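Local coordinates for YebG family protein (Pseudomonas syringae pv. tomato, PDB 3ERM) that is of unknown function, belongs to the YebG family and forms a small, mostly helical protein that packs against a second copy of itself, at residues A[60-63]-A[68-71]. Residues are numbered along the deposited sequence; the frame is centred on the assembly and turned at random.
Sequences IYMA and VFAA
Phe69 meets Met62 and Tyr61 in a buried apolar contact. Residue 62 is a selenomethionine, with selenium in place of sulfur. Its CB lies over the centre of the Phe69 ring, 4.2 Å above the plane. Met62 CA makes an off-centre CH-pi contact with the same ring, 4.2 Å from its centroid. The selenium adds a Met-aromatic contact. Met62 SE sits 4.8 Å from the Phe69 centroid and 28° off the ring normal, so it approaches obliquely. The first torsion of Met62 (chi1 -48°) turns CG away from the carbonyl carbon, and this keeps CG and SE on the ring face that CB already overlies. The modelled position of the CE methyl is doubtful, because it lies too close to Phe69.

The contact joins the last turn of helix 52-63 to helix 66-74. Two residues link the helices, and the chain packs its next helix against the end of the last one. Met62 and Phe69 are the nearest residues along the backbones, with CA atoms 6.7 Å apart. At the turn, Tyr61 O accepts a hydrogen bond from Asn65 ND2.

The aromatic pair is Tyr61 with Phe69. It is oblique, neither a stack nor edge-to-face, with centroids 5.9 Å apart and planes at 85°. One corner of the Tyr61 ring reaches the end of Phe69. Tyr61 CE2 lies 3.6 Å from Phe69 CZ, near the plane of the Phe69 ring.

Leu83 touches both aromatic side chains, and Leu80 also packs on Phe69. In the second subunit, Leu39 packs on Phe69, while Met62 meets Met62 of that chain.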
ATOM      1  N   ILE A  60      -0.927  -8.416   2.900  1.00 48.35           N
ATOM      2  CA  ILE A  60      -2.128  -8.899   3.580  1.00 46.60           C
ATOM      3  C   ILE A  60      -2.650  -7.784   4.450  1.00 45.86           C
ATOM      4  O   ILE A  60      -3.841  -7.621   4.610  1.00 47.05           O
ATOM      5  CB  ILE A  60      -1.846 -10.129   4.456  1.00 47.48           C
ATOM      6  CG1 ILE A  60      -1.416 -11.314   3.592  1.00 47.40           C
ATOM      7  CG2 ILE A  60      -3.093 -10.547   5.270  1.00 45.91           C
ATOM      8  CD1 ILE A  60      -1.301 -12.638   4.357  1.00 47.07           C
ATOM      9  N   TYR A  61      -1.755  -6.982   4.989  1.00 44.06           N
ATOM     10  CA  TYR A  61      -2.167  -6.016   5.973  1.00 43.54           C
ATOM     11  C   TYR A  61      -2.924  -4.887   5.291  1.00 43.56           C
ATOM     12  O   TYR A  61      -4.000  -4.475   5.737  1.00 43.62           O
ATOM     13  CB  TYR A  61      -0.966  -5.464   6.728  1.00 42.10           C
ATOM     14  CG  TYR A  61      -1.319  -4.272   7.562  1.00 41.66           C
ATOM     15  CD1 TYR A  61      -2.045  -4.429   8.761  1.00 41.79           C
ATOM     16  CD2 TYR A  61      -1.006  -2.976   7.131  1.00 41.16           C
ATOM     17  CE1 TYR A  61      -2.411  -3.313   9.549  1.00 42.16           C
ATOM     18  CE2 TYR A  61      -1.370  -1.839   7.902  1.00 41.28           C
ATOM     19  CZ  TYR A  61      -2.055  -2.017   9.114  1.00 42.81           C
ATOM     20  OH  TYR A  61      -2.407  -0.926   9.902  1.00 43.74           O
HETATM   21  N   MSE A  62      -2.329  -4.389   4.220  1.00 42.04           N
HETATM   22  CA  MSE A  62      -2.944  -3.379   3.370  1.00 42.08           C
HETATM   23  C   MSE A  62      -4.263  -3.901   2.795  1.00 41.99           C
HETATM   24  O   MSE A  62      -5.260  -3.191   2.844  1.00 40.66           O
HETATM   25  CB  MSE A  62      -1.992  -2.961   2.236  1.00 41.04           C
HETATM   26  CG  MSE A  62      -0.592  -2.658   2.720  1.00 42.32           C
HETATM   27 SE   MSE A  62       0.442  -1.595   1.431  0.60 46.34          SE
HETATM   28  CE  MSE A  62       0.384   0.030   2.313  1.00 45.29           C
ATOM     29  N   ALA A  63      -4.252  -5.129   2.251  1.00 41.83           N
ATOM     30  CA  ALA A  63      -5.439  -5.687   1.636  1.00 42.67           C
ATOM     31  C   ALA A  63      -6.568  -5.714   2.673  1.00 43.49           C
ATOM     32  O   ALA A  63      -7.658  -5.286   2.366  1.00 44.33           O
ATOM     33  CB  ALA A  63      -5.176  -7.075   1.046  1.00 41.53           C
ATOM     34  N   VAL A  68      -9.094   1.990   3.883  1.00 43.83           N
ATOM     35  CA  VAL A  68      -8.328   3.069   4.511  1.00 43.81           C
ATOM     36  C   VAL A  68      -7.128   3.441   3.653  1.00 45.17           C
ATOM     37  O   VAL A  68      -6.756   4.630   3.578  1.00 46.15           O
ATOM     38  CB  VAL A  68      -7.925   2.746   5.931  1.00 42.31           C
ATOM     39  CG1 VAL A  68      -6.987   3.798   6.448  1.00 42.17           C
ATOM     40  CG2 VAL A  68      -9.173   2.672   6.813  1.00 41.52           C
ATOM     41  N   PHE A  69      -6.537   2.442   2.990  1.00 45.20           N
ATOM     42  CA  PHE A  69      -5.428   2.712   2.065  1.00 44.50           C
ATOM     43  C   PHE A  69      -5.906   3.417   0.791  1.00 46.04           C
ATOM     44  O   PHE A  69      -5.279   4.387   0.356  1.00 46.95           O
ATOM     45  CB  PHE A  69      -4.594   1.456   1.804  1.00 44.23           C
ATOM     46  CG  PHE A  69      -3.664   1.094   2.973  1.00 44.51           C
ATOM     47  CD1 PHE A  69      -4.110   0.298   4.020  1.00 44.71           C
ATOM     48  CD2 PHE A  69      -2.361   1.570   3.026  1.00 44.56           C
ATOM     49  CE1 PHE A  69      -3.273  -0.008   5.096  1.00 45.53           C
ATOM     50  CE2 PHE A  69      -1.500   1.254   4.105  1.00 44.60           C
ATOM     51  CZ  PHE A  69      -1.956   0.463   5.131  1.00 44.86           C
ATOM     52  N   ALA A  70      -7.038   2.985   0.219  1.00 45.90           N
ATOM     53  CA  ALA A  70      -7.624   3.666  -0.936  1.00 44.18           C
ATOM     54  C   ALA A  70      -7.847   5.151  -0.646  1.00 44.82           C
ATOM     55  O   ALA A  70      -7.544   6.016  -1.491  1.00 44.64           O
ATOM     56  CB  ALA A  70      -8.919   3.013  -1.337  1.00 44.40           C
ATOM     57  N   ALA A  71      -8.342   5.458   0.550  1.00 44.58           N
ATOM     58  CA  ALA A  71      -8.567   6.865   0.931  1.00 45.23           C
ATOM     59  C   ALA A  71      -7.219   7.583   1.086  1.00 46.08           C
ATOM     60  O   ALA A  71      -7.044   8.703   0.616  1.00 45.45           O
ATOM     61  CB  ALA A  71      -9.389   6.963   2.218  1.00 44.18           C
TER